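GDP-mannose-dependent alpha-(1-6)-phosphatidylinositol monomannoside mannosyltransferase (PDB 3OKP) is a GT-B-fold glycosyltransferase, built from two Rossmann-like domains and modelled here with guanosine-5'-diphosphate-alpha-D-mannose bound. Local coordinates at residues T198-N204 with A273-M278; P209-S215 with M278-R283. All blocks are in the same frame, centred on the assembly; numbering follows the deposited sequence.

Interaction 1. Residues T198-N204 with A273-M278; sequences TPVIACN and ADIFAM
Val200 meets Asp274 through both its backbone N and its backbone O. The N donates to Asp274 OD2 (2.9 Å), on the carboxylate's anti side, and the O accepts from Asp274 N at 2.9 Å and from Ile275 N at 3.2 Å. Asp274 CG stands anti to its own carbonyl carbon (chi1 -65°), which brings OD2 up to the strand edge. OD2 also lies close to Thr198 O; both are acceptors, and Arg189 serves the pair, with NH2 in a salt bridge to OD2 and NH1 donating to Thr198 O. Further along, the pairing is that of parallel strands: Ala202 N gives a nearly straight bond to Ile275 O (2.8 Å, 170° at the hydrogen), and Ala277 N donates to Ala202 O at 3.0 Å. On one face Ile201 CG2 touches Ala277 CB; on the other, Ala202 CB meets Ala273 CB at 3.7 Å. The Phe276 ring, its CG anti to the backbone N (chi1 177°), brings CE2 within 3.4 Å of Asn204 N. Asn204 ND2, buried here, has no partner in the model. Strands 200-204 and 275-278 are neighbours in the middle of a six-stranded parallel sheet, with 231-235 bonded along the far edge of 200-204. Helix 331-342 covers Ile201 and Ile275, while helix 294-301 packs on Phe276.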
loop_
_atom_site.group_PDB
_atom_site.type_symbol
_atom_site.label_atom_id
_atom_site.label_comp_id
_atom_site.label_asym_id
_atom_site.label_seq_id
_atom_site.Cartn_x
_atom_site.Cartn_y
_atom_site.Cartn_z
ATOM N N THR A 198 2.256 -27.533 12.939
ATOM C CA THR A 198 2.360 -27.356 11.485
ATOM C C THR A 198 3.206 -26.132 11.115
ATOM O O THR A 198 2.914 -25.023 11.569
ATOM C CB THR A 198 0.965 -27.224 10.823
ATOM O OG1 THR A 198 0.092 -28.246 11.318
ATOM C CG2 THR A 198 1.061 -27.335 9.300
ATOM N N PRO A 199 4.262 -26.332 10.295
ATOM C CA PRO A 199 5.017 -25.201 9.761
ATOM C C PRO A 199 4.183 -24.501 8.691
ATOM O O PRO A 199 3.770 -25.132 7.715
ATOM C CB PRO A 199 6.266 -25.858 9.137
ATOM C CG PRO A 199 6.254 -27.288 9.603
ATOM C CD PRO A 199 4.813 -27.615 9.829
ATOM N N VAL A 200 3.918 -23.215 8.892
ATOM C CA VAL A 200 3.013 -22.474 8.018
ATOM C C VAL A 200 3.691 -21.239 7.429
ATOM O O VAL A 200 4.140 -20.347 8.165
ATOM C CB VAL A 200 1.706 -22.066 8.756
ATOM C CG1 VAL A 200 0.820 -21.210 7.854
ATOM C CG2 VAL A 200 0.940 -23.299 9.235
ATOM N N ILE A 201 3.762 -21.207 6.100
ATOM C CA ILE A 201 4.256 -20.056 5.353
ATOM C C ILE A 201 3.072 -19.420 4.635
ATOM O O ILE A 201 2.375 -20.082 3.860
ATOM C CB ILE A 201 5.328 -20.456 4.305
ATOM C CG1 ILE A 201 6.448 -21.283 4.952
ATOM C CG2 ILE A 201 5.884 -19.210 3.602
ATOM C CD1 ILE A 201 7.214 -22.181 3.970
ATOM N N ALA A 202 2.839 -18.139 4.904
ATOM C CA ALA A 202 1.718 -17.427 4.297
ATOM C C ALA A 202 2.182 -16.434 3.239
ATOM O O ALA A 202 3.151 -15.695 3.443
ATOM C CB ALA A 202 0.892 -16.720 5.365
ATOM N N CYS A 203 1.489 -16.436 2.102
ATOM C CA CYS A 203 1.688 -15.425 1.071
ATOM C C CYS A 203 0.351 -14.814 0.679
ATOM O O CYS A 203 -0.433 -15.431 -0.049
ATOM C CB CYS A 203 2.396 -16.004 -0.161
ATOM S SG CYS A 203 2.702 -14.770 -1.472
ATOM N N ASN A 204 0.087 -13.615 1.195
ATOM C CA ASN A 204 -1.083 -12.833 0.803
ATOM C C ASN A 204 -0.665 -11.837 -0.258
ATOM O O ASN A 204 0.247 -11.036 -0.032
ATOM C CB ASN A 204 -1.689 -12.086 2.000
ATOM C CG ASN A 204 -1.880 -12.969 3.217
ATOM O OD1 ASN A 204 -2.107 -14.176 3.101
ATOM N ND2 ASN A 204 -1.789 -12.370 4.401
ATOM N N ALA A 273 0.377 -17.750 11.006
ATOM C CA ALA A 273 1.520 -18.264 10.244
ATOM C C ALA A 273 2.842 -18.132 11.000
ATOM O O ALA A 273 3.002 -17.260 11.857
ATOM C CB ALA A 273 1.615 -17.563 8.893
ATOM N N ASP A 274 3.786 -19.006 10.668
ATOM C CA ASP A 274 5.137 -18.936 11.215
ATOM C C ASP A 274 5.989 -17.914 10.458
ATOM O O ASP A 274 6.801 -17.207 11.055
ATOM C CB ASP A 274 5.793 -20.319 11.182
ATOM C CG ASP A 274 5.090 -21.321 12.086
ATOM O OD1 ASP A 274 5.103 -21.122 13.321
ATOM O OD2 ASP A 274 4.523 -22.308 11.565
ATOM N N ILE A 275 5.798 -17.849 9.142
ATOM C CA ILE A 275 6.540 -16.928 8.279
ATOM C C ILE A 275 5.591 -16.324 7.245
ATOM O O ILE A 275 4.729 -17.022 6.711
ATOM C CB ILE A 275 7.703 -17.649 7.523
ATOM C CG1 ILE A 275 8.648 -18.365 8.498
ATOM C CG2 ILE A 275 8.487 -16.667 6.639
ATOM C CD1 ILE A 275 9.609 -19.340 7.821
ATOM N N PHE A 276 5.747 -15.026 6.983
ATOM C CA PHE A 276 5.144 -14.400 5.809
ATOM C C PHE A 276 6.224 -14.226 4.748
ATOM O O PHE A 276 7.286 -13.664 5.019
ATOM C CB PHE A 276 4.500 -13.045 6.133
ATOM C CG PHE A 276 3.931 -12.341 4.918
ATOM C CD1 PHE A 276 4.724 -11.479 4.155
ATOM C CD2 PHE A 276 2.612 -12.557 4.527
ATOM C CE1 PHE A 276 4.208 -10.845 3.022
ATOM C CE2 PHE A 276 2.085 -11.923 3.404
ATOM C CZ PHE A 276 2.887 -11.068 2.647
ATOM N N ALA A 277 5.945 -14.709 3.542
ATOM C CA ALA A 277 6.897 -14.615 2.443
ATOM C C ALA A 277 6.220 -14.120 1.171
ATOM O O ALA A 277 5.153 -14.610 0.788
ATOM C CB ALA A 277 7.575 -15.962 2.206
ATOM N N MET A 278 6.842 -13.132 0.535
ATOM C CA MET A 278 6.412 -12.644 -0.771
ATOM C C MET A 278 7.649 -12.076 -1.463
ATOM O O MET A 278 7.965 -10.896 -1.301
ATOM C CB MET A 278 5.297 -11.593 -0.639
ATOM C CG MET A 278 4.512 -11.342 -1.927
ATOM S SD MET A 278 5.214 -10.054 -2.986
ATOM C CE MET A 278 4.536 -8.579 -2.227
#

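Interaction 2. Residues P209-S215 with M278-R283; sequences PRKGQDS and MPARTR. With GDD (guanosine-5'-diphosphate-alpha-D-mannose), chain B.
Arg281 grips the Asp214 carboxylate end-on with two nitrogens, NH1 to OD1 and NH2 to OD2, each at 2.9 Å. The two flat groups are nearly coplanar, 23° apart, and the NH1 bond is almost straight at 173°. Tyr240 OH gives OD2 a second partner, which should help fix the carboxylate. Arg281 CG sits between its backbone N and carbonyl carbon (chi1 68°), and the chain then runs extended as far as NE; one face of the guanidinium lies under Pro209 O. A water in the guanidinium plane accepts from NH1, donates to Pro279 O and bonds Ser215 OG. Arg281 is tied by its backbone too, its N donating to Arg210 O at 2.9 Å. Another water links Arg281 O to Arg210 NH1, a nitrogen that also forms a salt bridge with Glu290. Lys211 NZ bonds GDD O3B at 2.8 Å and O3A weakly, and shares Glu290.

Around this polar core, Pro209 CB sits 3.5 Å above the centre of the Arg283 guanidinium. Met278, bent at chi2 and chi3, lays SD 3.2 Å from Lys211 O and 3.8 Å from Lys211 CD. Pro279, the centre of an inverse gamma turn, presses CG to 3.3 Å from the O of Gly212, which, with positive phi, holds the N-cap position of helix 213-226. Segments following the C-terminal ends of parallel strands and converging on a nucleotide-sugar are characteristic of the C-terminal Rossmann-like domain in GT-B glycosyltransferases; here 209-215 supplies Arg210 and Lys211 to the GDD pocket, and 278-283 packs against it.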
loop_
_atom_site.group_PDB
_atom_site.type_symbol
_atom_site.label_atom_id
_atom_site.label_comp_id
_atom_site.label_asym_id
_atom_site.label_seq_id
_atom_site.Cartn_x
_atom_site.Cartn_y
_atom_site.Cartn_z
ATOM N N PRO A 209 2.572 -12.761 -11.745
ATOM C CA PRO A 209 3.962 -13.240 -11.756
ATOM C C PRO A 209 4.923 -12.521 -10.804
ATOM O O PRO A 209 5.699 -13.183 -10.111
ATOM C CB PRO A 209 4.394 -13.026 -13.210
ATOM C CG PRO A 209 3.144 -13.135 -13.985
ATOM C CD PRO A 209 2.053 -12.571 -13.115
ATOM N N ARG A 210 4.861 -11.191 -10.753
ATOM C CA ARG A 210 5.866 -10.408 -10.023
ATOM C C ARG A 210 5.866 -10.599 -8.501
ATOM O O ARG A 210 6.854 -10.279 -7.842
ATOM C CB ARG A 210 5.793 -8.920 -10.394
ATOM C CG ARG A 210 4.618 -8.149 -9.798
ATOM C CD ARG A 210 4.786 -6.653 -10.043
ATOM N NE ARG A 210 3.707 -5.861 -9.450
ATOM C CZ ARG A 210 3.715 -5.420 -8.197
ATOM N NH1 ARG A 210 4.743 -5.694 -7.411
ATOM N NH2 ARG A 210 2.693 -4.717 -7.728
ATOM N N LYS A 211 4.775 -11.133 -7.952
ATOM C CA LYS A 211 4.653 -11.326 -6.502
ATOM C C LYS A 211 5.474 -12.516 -5.988
ATOM O O LYS A 211 5.707 -12.650 -4.784
ATOM C CB LYS A 211 3.181 -11.461 -6.092
ATOM C CG LYS A 211 2.310 -10.253 -6.441
ATOM C CD LYS A 211 2.566 -9.066 -5.521
ATOM C CE LYS A 211 1.633 -7.905 -5.847
ATOM N NZ LYS A 211 1.826 -6.759 -4.911
ATOM N N GLY A 212 5.911 -13.376 -6.903
ATOM C CA GLY A 212 6.827 -14.455 -6.557
ATOM C C GLY A 212 6.218 -15.646 -5.845
ATOM O O GLY A 212 6.925 -16.364 -5.124
ATOM N N GLN A 213 4.914 -15.867 -6.035
ATOM C CA GLN A 213 4.291 -17.119 -5.601
ATOM C C GLN A 213 4.933 -18.277 -6.361
ATOM O O GLN A 213 5.110 -19.362 -5.809
ATOM C CB GLN A 213 2.778 -17.134 -5.846
ATOM C CG GLN A 213 1.967 -16.159 -4.999
ATOM C CD GLN A 213 1.682 -14.848 -5.710
ATOM O OE1 GLN A 213 2.161 -14.607 -6.820
ATOM N NE2 GLN A 213 0.889 -13.994 -5.071
ATOM N N ASP A 214 5.281 -18.032 -7.626
ATOM C CA ASP A 214 5.986 -19.026 -8.438
ATOM C C ASP A 214 7.363 -19.357 -7.863
ATOM O O ASP A 214 7.755 -20.524 -7.826
ATOM C CB ASP A 214 6.062 -18.617 -9.925
ATOM C CG ASP A 214 6.577 -17.194 -10.149
ATOM O OD1 ASP A 214 7.096 -16.545 -9.216
ATOM O OD2 ASP A 214 6.466 -16.720 -11.302
ATOM N N SER A 215 8.073 -18.330 -7.394
ATOM C CA SER A 215 9.376 -18.503 -6.742
ATOM C C SER A 215 9.240 -19.337 -5.465
ATOM O O SER A 215 10.059 -20.222 -5.203
ATOM C CB SER A 215 10.002 -17.145 -6.416
ATOM O OG SER A 215 10.142 -16.346 -7.576
ATOM N N MET A 278 6.842 -13.132 0.535
ATOM C CA MET A 278 6.412 -12.644 -0.771
ATOM C C MET A 278 7.649 -12.076 -1.463
ATOM O O MET A 278 7.965 -10.896 -1.301
ATOM C CB MET A 278 5.297 -11.593 -0.639
ATOM C CG MET A 278 4.512 -11.342 -1.927
ATOM S SD MET A 278 5.214 -10.054 -2.986
ATOM C CE MET A 278 4.536 -8.579 -2.227
ATOM N N PRO A 279 8.369 -12.931 -2.216
ATOM C CA PRO A 279 9.631 -12.536 -2.836
ATOM C C PRO A 279 9.416 -11.782 -4.151
ATOM O O PRO A 279 9.730 -12.296 -5.229
ATOM C CB PRO A 279 10.346 -13.873 -3.055
ATOM C CG PRO A 279 9.242 -14.870 -3.230
ATOM C CD PRO A 279 8.017 -14.332 -2.522
ATOM N N ALA A 280 8.881 -10.568 -4.038
ATOM C CA ALA A 280 8.580 -9.714 -5.188
ATOM C C ALA A 280 9.798 -9.480 -6.082
ATOM O O ALA A 280 10.897 -9.211 -5.591
ATOM C CB ALA A 280 8.002 -8.375 -4.718
ATOM N N ARG A 281 9.591 -9.606 -7.390
ATOM C CA ARG A 281 10.628 -9.306 -8.376
ATOM C C ARG A 281 10.145 -8.234 -9.350
ATOM O O ARG A 281 8.951 -8.149 -9.653
ATOM C CB ARG A 281 11.064 -10.570 -9.133
ATOM C CG ARG A 281 10.005 -11.162 -10.059
ATOM C CD ARG A 281 10.578 -12.290 -10.906
ATOM N NE ARG A 281 9.561 -12.900 -11.760
ATOM C CZ ARG A 281 8.725 -13.863 -11.377
ATOM N NH1 ARG A 281 8.773 -14.341 -10.141
ATOM N NH2 ARG A 281 7.836 -14.347 -12.235
ATOM N N THR A 282 11.076 -7.415 -9.830
ATOM C CA THR A 282 10.761 -6.404 -10.836
ATOM C C THR A 282 10.698 -7.045 -12.220
ATOM O O THR A 282 11.584 -7.811 -12.601
ATOM C CB THR A 282 11.771 -5.239 -10.803
ATOM O OG1 THR A 282 11.732 -4.627 -9.510
ATOM C CG2 THR A 282 11.435 -4.185 -11.859
ATOM N N ARG A 283 9.626 -6.735 -12.947
ATOM C CA ARG A 283 9.388 -7.256 -14.289
ATOM C C ARG A 283 8.953 -6.128 -15.221
ATOM O O ARG A 283 9.116 -4.948 -14.899
ATOM C CB ARG A 283 8.295 -8.327 -14.249
ATOM C CG ARG A 283 8.721 -9.657 -13.652
ATOM C CD ARG A 283 7.524 -10.562 -13.397
ATOM N NE ARG A 283 6.456 -10.366 -14.378
ATOM C CZ ARG A 283 6.271 -11.101 -15.471
ATOM N NH1 ARG A 283 7.077 -12.116 -15.759
ATOM N NH2 ARG A 283 5.264 -10.819 -16.279
HETATM N N2 GDD B . -9.417 -9.277 1.883
HETATM C C2 GDD B . -8.330 -9.705 1.196
HETATM N N1 GDD B . -8.273 -10.985 0.755
HETATM N N3 GDD B . -7.308 -8.850 0.957
HETATM C C4 GDD B . -6.210 -9.265 0.271
HETATM C C5 GDD B . -6.137 -10.570 -0.190
HETATM C C6 GDD B . -7.196 -11.435 0.066
HETATM O O6 GDD B . -7.159 -12.616 -0.336
HETATM N N7 GDD B . -4.958 -10.706 -0.830
HETATM C C8 GDD B . -4.319 -9.515 -0.770
HETATM N N9 GDD B . -5.087 -8.642 -0.100
HETATM C "C1'" GDD B . -4.775 -7.222 0.208
HETATM C "C2'" GDD B . -3.669 -7.129 1.247
HETATM O "O2'" GDD B . -4.180 -7.237 2.578
HETATM C "C3'" GDD B . -3.056 -5.772 0.964
HETATM O "O3'" GDD B . -3.693 -4.764 1.759
HETATM C "C4'" GDD B . -3.332 -5.516 -0.514
HETATM O "O4'" GDD B . -4.298 -6.492 -0.927
HETATM C "C5'" GDD B . -2.067 -5.651 -1.360
HETATM O "O5'" GDD B . -1.438 -4.381 -1.547
HETATM P PA GDD B . -0.023 -4.253 -1.845
HETATM O O1A GDD B . 0.310 -3.052 -1.737
HETATM O O2A GDD B . 0.656 -4.929 -1.032
HETATM O O3A GDD B . 0.274 -4.719 -3.187
HETATM P PB GDD B . -0.405 -4.270 -4.391
HETATM O O2B GDD B . -0.692 -3.056 -4.324
HETATM O O3B GDD B . 0.344 -4.460 -5.373
HETATM O O1B GDD B . -1.608 -5.041 -4.590
HETATM O O HOH W 1 7.384 -6.960 -8.003
HETATM O O HOH W 2 10.374 -13.586 -7.649
#

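After the N-terminal domain, the chain enters strand 200-204, turns through 209-215 into helix 213-226, then adds strands 231-235 and 255-259 before helix 263-272 returns it to 273-278 and on into 278-283. Interaction 1 closes the long loop from 198-204 to 273-278, setting first and fourth strands of the sheet side by side. Interaction 2 closes a second loop, from 209-215 to 278-283. The two cross, since their segments alternate along the chain. They share Met278, and Cys203 SG packs on Gln213 CG, 3.9 Å away. Interaction 1 thus joins the sheet's central strands, while interaction 2 joins the turn and helix start after strand 200-204 to the loop after 275-278, beside the ligand.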